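Local coordinates for Vlm2 (Streptomyces tsusimaensis, PDB 6ECB), which carries, as its terminal domain, the alpha/beta-hydrolase thioesterase of a nonribosomal peptide synthetase that makes the depsipeptide valinomycin, at residues E56-F64 and V282-C293. Residues are numbered along the deposited sequence; the frame is centred on the assembly and turned at random.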
ATOM      1  N   GLU A  56       4.044  -4.542  -9.283  1.00 18.79           N
ATOM      2  CA  GLU A  56       4.026  -4.057 -10.659  1.00 22.03           C
ATOM      3  C   GLU A  56       4.531  -2.622 -10.738  1.00 18.99           C
ATOM      4  O   GLU A  56       5.314  -2.288 -11.642  1.00 20.37           O
ATOM      5  CB  GLU A  56       2.623  -4.158 -11.251  1.00 24.57           C
ATOM      6  CG  GLU A  56       2.215  -5.543 -11.677  1.00 31.27           C
ATOM      7  CD  GLU A  56       3.240  -6.230 -12.618  1.00 50.70           C
ATOM      8  OE1 GLU A  56       3.638  -5.638 -13.651  1.00 58.17           O
ATOM      9  OE2 GLU A  56       3.657  -7.368 -12.291  1.00 56.20           O
ATOM     10  N   LEU A  57       4.132  -1.773  -9.789  1.00 20.55           N
ATOM     11  CA  LEU A  57       4.626  -0.407  -9.757  1.00 19.16           C
ATOM     12  C   LEU A  57       6.137  -0.404  -9.623  1.00 20.14           C
ATOM     13  O   LEU A  57       6.847   0.273 -10.378  1.00 19.08           O
ATOM     14  CB  LEU A  57       3.976   0.364  -8.602  1.00 17.09           C
ATOM     15  CG  LEU A  57       4.478   1.787  -8.406  1.00 16.91           C
ATOM     16  CD1 LEU A  57       4.242   2.670  -9.620  1.00 19.81           C
ATOM     17  CD2 LEU A  57       3.840   2.410  -7.158  1.00 20.01           C
ATOM     18  N   ALA A  58       6.645  -1.193  -8.688  1.00 19.43           N
ATOM     19  CA  ALA A  58       8.085  -1.237  -8.461  1.00 21.21           C
ATOM     20  C   ALA A  58       8.829  -1.677  -9.709  1.00 24.21           C
ATOM     21  O   ALA A  58       9.919  -1.165  -9.993  1.00 24.99           O
ATOM     22  CB  ALA A  58       8.405  -2.173  -7.301  1.00 22.79           C
ATOM     23  N   ARG A  59       8.249  -2.609 -10.492  1.00 20.54           N
ATOM     24  CA  ARG A  59       8.922  -3.076 -11.689  1.00 21.22           C
ATOM     25  C   ARG A  59       8.947  -2.023 -12.787  1.00 22.71           C
ATOM     26  O   ARG A  59       9.792  -2.113 -13.681  1.00 23.07           O
ATOM     27  CB  ARG A  59       8.256  -4.347 -12.235  1.00 24.46           C
ATOM     28  CG  ARG A  59       8.520  -5.587 -11.397  1.00 33.59           C
ATOM     29  CD  ARG A  59       8.501  -6.818 -12.307  1.00 78.52           C
ATOM     30  NE  ARG A  59       7.239  -6.873 -13.028  1.00 73.42           N
ATOM     31  CZ  ARG A  59       7.017  -7.578 -14.130  1.00 52.77           C
ATOM     32  NH1 ARG A  59       5.816  -7.542 -14.685  1.00 54.97           N
ATOM     33  NH2 ARG A  59       7.974  -8.320 -14.677  1.00 70.20           N
ATOM     34  N   HIS A  60       8.021  -1.070 -12.763  1.00 21.80           N
ATOM     35  CA  HIS A  60       7.945  -0.068 -13.816  1.00 20.50           C
ATOM     36  C   HIS A  60       8.737   1.200 -13.504  1.00 21.08           C
ATOM     37  O   HIS A  60       9.086   1.945 -14.439  1.00 24.06           O
ATOM     38  CB  HIS A  60       6.483   0.311 -14.069  1.00 20.81           C
ATOM     39  CG  HIS A  60       5.735  -0.698 -14.896  1.00 21.01           C
ATOM     40  ND1 HIS A  60       5.190  -1.842 -14.359  1.00 21.44           N
ATOM     41  CD2 HIS A  60       5.435  -0.723 -16.212  1.00 22.07           C
ATOM     42  CE1 HIS A  60       4.587  -2.534 -15.311  1.00 21.93           C
ATOM     43  NE2 HIS A  60       4.718  -1.875 -16.445  1.00 24.91           N
ATOM     44  N   LEU A  61       9.046   1.448 -12.239  1.00 22.43           N
ATOM     45  CA  LEU A  61       9.803   2.639 -11.876  1.00 19.24           C
ATOM     46  C   LEU A  61      11.214   2.570 -12.419  1.00 25.35           C
ATOM     47  O   LEU A  61      11.890   1.540 -12.331  1.00 27.80           O
ATOM     48  CB  LEU A  61       9.848   2.781 -10.352  1.00 18.27           C
ATOM     49  CG  LEU A  61       8.513   3.094  -9.711  1.00 18.50           C
ATOM     50  CD1 LEU A  61       8.607   2.888  -8.175  1.00 21.19           C
ATOM     51  CD2 LEU A  61       8.031   4.502 -10.018  1.00 20.98           C
ATOM     52  N   LYS A  62      11.659   3.683 -12.985  1.00 23.81           N
ATOM     53  CA  LYS A  62      13.000   3.792 -13.523  1.00 23.37           C
ATOM     54  C   LYS A  62      13.860   4.810 -12.798  1.00 31.11           C
ATOM     55  O   LYS A  62      15.080   4.813 -12.996  1.00 29.59           O
ATOM     56  CB  LYS A  62      12.935   4.166 -15.009  1.00 27.38           C
ATOM     57  CG  LYS A  62      12.255   3.086 -15.840  1.00 40.56           C
ATOM     58  CD  LYS A  62      12.403   3.307 -17.349  1.00 50.32           C
ATOM     59  CE  LYS A  62      11.067   3.176 -18.078  1.00 70.92           C
ATOM     60  NZ  LYS A  62      10.126   4.305 -17.758  1.00 84.38           N
ATOM     61  N   GLY A  63      13.268   5.668 -11.984  1.00 24.33           N
ATOM     62  CA  GLY A  63      13.997   6.778 -11.403  1.00 27.48           C
ATOM     63  C   GLY A  63      14.358   6.589  -9.947  1.00 24.51           C
ATOM     64  O   GLY A  63      14.729   7.559  -9.270  1.00 24.79           O
ATOM     65  N   PHE A  64      14.262   5.357  -9.446  1.00 23.60           N
ATOM     66  CA  PHE A  64      14.467   5.092  -8.032  1.00 22.68           C
ATOM     67  C   PHE A  64      15.523   4.016  -7.854  1.00 24.11           C
ATOM     68  O   PHE A  64      15.766   3.191  -8.744  1.00 29.49           O
ATOM     69  CB  PHE A  64      13.150   4.686  -7.357  1.00 21.85           C
ATOM     70  CG  PHE A  64      12.154   5.790  -7.323  1.00 18.83           C
ATOM     71  CD1 PHE A  64      11.360   6.068  -8.425  1.00 21.13           C
ATOM     72  CD2 PHE A  64      12.035   6.585  -6.208  1.00 21.02           C
ATOM     73  CE1 PHE A  64      10.452   7.123  -8.403  1.00 19.50           C
ATOM     74  CE2 PHE A  64      11.134   7.631  -6.173  1.00 22.49           C
ATOM     75  CZ  PHE A  64      10.334   7.901  -7.256  1.00 20.15           C
ATOM     76  N   VAL A 282      -0.456   1.435 -14.584  1.00 21.69           N
ATOM     77  CA  VAL A 282       0.643   1.542 -13.620  1.00 20.99           C
ATOM     78  C   VAL A 282       1.905   2.048 -14.309  1.00 21.93           C
ATOM     79  O   VAL A 282       2.750   2.691 -13.669  1.00 22.04           O
ATOM     80  CB  VAL A 282       0.873   0.202 -12.888  1.00 19.95           C
ATOM     81  CG1 VAL A 282       1.444  -0.868 -13.814  1.00 21.67           C
ATOM     82  CG2 VAL A 282       1.764   0.409 -11.636  1.00 22.75           C
ATOM     83  N   SER A 283       2.071   1.777 -15.610  1.00 21.78           N
ATOM     84  CA  SER A 283       3.250   2.304 -16.286  1.00 21.40           C
ATOM     85  C   SER A 283       3.239   3.826 -16.318  1.00 23.82           C
ATOM     86  O   SER A 283       4.295   4.465 -16.227  1.00 24.20           O
ATOM     87  CB  SER A 283       3.370   1.750 -17.716  1.00 25.71           C
ATOM     88  OG  SER A 283       2.292   2.163 -18.536  1.00 28.99           O
ATOM     89  N   GLU A 284       2.058   4.433 -16.484  1.00 25.60           N
ATOM     90  CA  GLU A 284       1.979   5.888 -16.495  1.00 27.73           C
ATOM     91  C   GLU A 284       2.092   6.453 -15.085  1.00 23.21           C
ATOM     92  O   GLU A 284       2.689   7.522 -14.886  1.00 24.86           O
ATOM     93  CB  GLU A 284       0.675   6.345 -17.147  1.00 30.14           C
ATOM     94  CG  GLU A 284       0.691   7.818 -17.523  1.00 56.02           C
ATOM     95  CD  GLU A 284      -0.447   8.198 -18.457  1.00 76.80           C
ATOM     96  OE1 GLU A 284      -0.986   7.298 -19.146  1.00 84.63           O
ATOM     97  OE2 GLU A 284      -0.801   9.395 -18.498  1.00 80.17           O
ATOM     98  N   VAL A 285       1.523   5.755 -14.099  1.00 21.76           N
ATOM     99  CA  VAL A 285       1.722   6.130 -12.705  1.00 21.11           C
ATOM    100  C   VAL A 285       3.207   6.150 -12.378  1.00 23.68           C
ATOM    101  O   VAL A 285       3.718   7.103 -11.780  1.00 21.60           O
ATOM    102  CB  VAL A 285       0.976   5.162 -11.777  1.00 21.07           C
ATOM    103  CG1 VAL A 285       1.280   5.465 -10.321  1.00 20.04           C
ATOM    104  CG2 VAL A 285      -0.523   5.215 -12.048  1.00 21.16           C
ATOM    105  N   ALA A 286       3.924   5.099 -12.784  1.00 22.05           N
ATOM    106  CA  ALA A 286       5.363   5.020 -12.546  1.00 20.99           C
ATOM    107  C   ALA A 286       6.105   6.170 -13.217  1.00 21.22           C
ATOM    108  O   ALA A 286       7.009   6.764 -12.618  1.00 21.37           O
ATOM    109  CB  ALA A 286       5.911   3.669 -13.059  1.00 23.51           C
ATOM    110  N   GLN A 287       5.757   6.485 -14.472  1.00 21.10           N
ATOM    111  CA  GLN A 287       6.402   7.584 -15.182  1.00 22.98           C
ATOM    112  C   GLN A 287       6.230   8.894 -14.429  1.00 23.31           C
ATOM    113  O   GLN A 287       7.157   9.710 -14.363  1.00 23.82           O
ATOM    114  CB  GLN A 287       5.824   7.683 -16.598  1.00 28.26           C
ATOM    115  CG  GLN A 287       6.305   8.845 -17.420  1.00 47.40           C
ATOM    116  CD  GLN A 287       5.858   8.729 -18.881  1.00 72.20           C
ATOM    117  OE1 GLN A 287       6.048   7.684 -19.522  1.00 58.04           O
ATOM    118  NE2 GLN A 287       5.250   9.794 -19.404  1.00 75.15           N
ATOM    119  N   LEU A 288       5.044   9.109 -13.850  1.00 22.40           N
ATOM    120  CA  LEU A 288       4.775  10.342 -13.118  1.00 24.96           C
ATOM    121  C   LEU A 288       5.488  10.372 -11.768  1.00 23.82           C
ATOM    122  O   LEU A 288       5.969  11.436 -11.343  1.00 22.48           O
ATOM    123  CB  LEU A 288       3.261  10.515 -12.959  1.00 24.86           C
ATOM    124  CG  LEU A 288       2.589  10.919 -14.272  1.00 31.24           C
ATOM    125  CD1 LEU A 288       1.085  10.697 -14.245  1.00 31.71           C
ATOM    126  CD2 LEU A 288       2.892  12.359 -14.587  1.00 34.14           C
ATOM    127  N   LEU A 289       5.555   9.237 -11.062  1.00 20.53           N
ATOM    128  CA  LEU A 289       6.376   9.190  -9.848  1.00 20.60           C
ATOM    129  C   LEU A 289       7.833   9.463 -10.180  1.00 21.26           C
ATOM    130  O   LEU A 289       8.524  10.193  -9.456  1.00 21.56           O
ATOM    131  CB  LEU A 289       6.280   7.830  -9.150  1.00 20.55           C
ATOM    132  CG  LEU A 289       5.382   7.678  -7.947  1.00 24.88           C
ATOM    133  CD1 LEU A 289       3.947   7.862  -8.388  1.00 30.51           C
ATOM    134  CD2 LEU A 289       5.583   6.295  -7.314  1.00 26.83           C
ATOM    135  N   ASP A 290       8.321   8.872 -11.269  1.00 21.65           N
ATOM    136  CA  ASP A 290       9.689   9.136 -11.692  1.00 21.81           C
ATOM    137  C   ASP A 290       9.895  10.623 -11.933  1.00 24.42           C
ATOM    138  O   ASP A 290      10.891  11.209 -11.490  1.00 24.27           O
ATOM    139  CB  ASP A 290      10.024   8.377 -12.973  1.00 24.52           C
ATOM    140  CG  ASP A 290      10.323   6.907 -12.760  1.00 25.21           C
ATOM    141  OD1 ASP A 290      10.603   6.471 -11.633  1.00 24.71           O
ATOM    142  OD2 ASP A 290      10.304   6.172 -13.790  1.00 23.88           O
ATOM    143  N   ARG A 291       8.964  11.246 -12.656  1.00 24.24           N
ATOM    144  CA  ARG A 291       9.132  12.646 -13.041  1.00 25.67           C
ATOM    145  C   ARG A 291       9.087  13.567 -11.833  1.00 25.52           C
ATOM    146  O   ARG A 291       9.877  14.518 -11.742  1.00 26.63           O
ATOM    147  CB  ARG A 291       8.039  13.049 -14.031  1.00 25.55           C
ATOM    148  CG  ARG A 291       8.077  14.523 -14.443  1.00 42.81           C
ATOM    149  CD  ARG A 291       6.907  14.866 -15.375  1.00 62.72           C
ATOM    150  NE  ARG A 291       6.690  13.823 -16.381  1.00 74.39           N
ATOM    151  CZ  ARG A 291       5.591  13.706 -17.122  1.00 82.41           C
ATOM    152  NH1 ARG A 291       4.593  14.574 -16.983  1.00 85.13           N
ATOM    153  NH2 ARG A 291       5.488  12.715 -17.999  1.00 80.77           N
ATOM    154  N   HIS A 292       8.141  13.330 -10.922  1.00 22.79           N
ATOM    155  CA  HIS A 292       7.910  14.238  -9.812  1.00 23.67           C
ATOM    156  C   HIS A 292       8.776  13.952  -8.600  1.00 26.36           C
ATOM    157  O   HIS A 292       9.092  14.892  -7.855  1.00 24.76           O
ATOM    158  CB  HIS A 292       6.439  14.207  -9.407  1.00 25.38           C
ATOM    159  CG  HIS A 292       5.551  14.887 -10.388  1.00 31.30           C
ATOM    160  ND1 HIS A 292       5.308  16.244 -10.355  1.00 32.90           N
ATOM    161  CD2 HIS A 292       4.856  14.403 -11.442  1.00 29.84           C
ATOM    162  CE1 HIS A 292       4.498  16.564 -11.346  1.00 38.61           C
ATOM    163  NE2 HIS A 292       4.208  15.467 -12.022  1.00 33.66           N
ATOM    164  N   CYS A 293       9.175  12.699  -8.387  1.00 21.23           N
ATOM    165  CA  CYS A 293       9.859  12.298  -7.165  1.00 20.90           C
ATOM    166  C   CYS A 293      11.181  11.593  -7.379  1.00 22.26           C
ATOM    167  O   CYS A 293      11.971  11.525  -6.434  1.00 20.85           O
ATOM    168  CB  CYS A 293       8.961  11.383  -6.328  1.00 21.52           C
ATOM    169  SG  CYS A 293       7.464  12.228  -5.746  1.00 22.56           S
TER
HETATM  170  O   HOH W   1       8.632   4.590 -15.229  1.00 29.04           O
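L57 drops as a knob into the hole formed by V282, V285, A286 and L289, and this is the dense, apolar side of the contact. With CG anti to the backbone N (chi1 176°), its CD1 reaches between V282 and V285 to lie 3.9 Å from A286 CA. V282 presses back with CG2, 3.5 Å from L57 CA, while its other methyl, CG1, sits over a face of the H60 imidazole in a CH-pi contact. That ring is held from its own helix: ND1 donates in the ring plane to E56 O at 2.8 Å, though it meets the carbonyl from above its plane. A leucine in place of H60 would probably leave E56 O without this donor and V282 CG1 without its aromatic face.

Past the helix end the contact turns polar. The D290 carboxylate accepts from two successive backbone amides, K62 N to OD2 (2.9 Å, through the syn lone pair) and, more weakly, G63 N to OD1 (2.8 Å). The edge of the F64 ring also meets OD1, 3.3 Å from CE1. The looser, wetter side lies by exposed K62: one water donates to H60 O and D290 OD2 and accepts from K62 NZ, which stays 4.4 Å from OD2, too far for a salt bridge.

The axes of 56-60 and 282-293 cross at -56°, and the helices they belong to, 55-60 and 281-293, both rest on the central sheet of the alpha/beta-hydrolase fold: L57 and L61 pack against strand 40-44, L289 and C293 against strand 237-241.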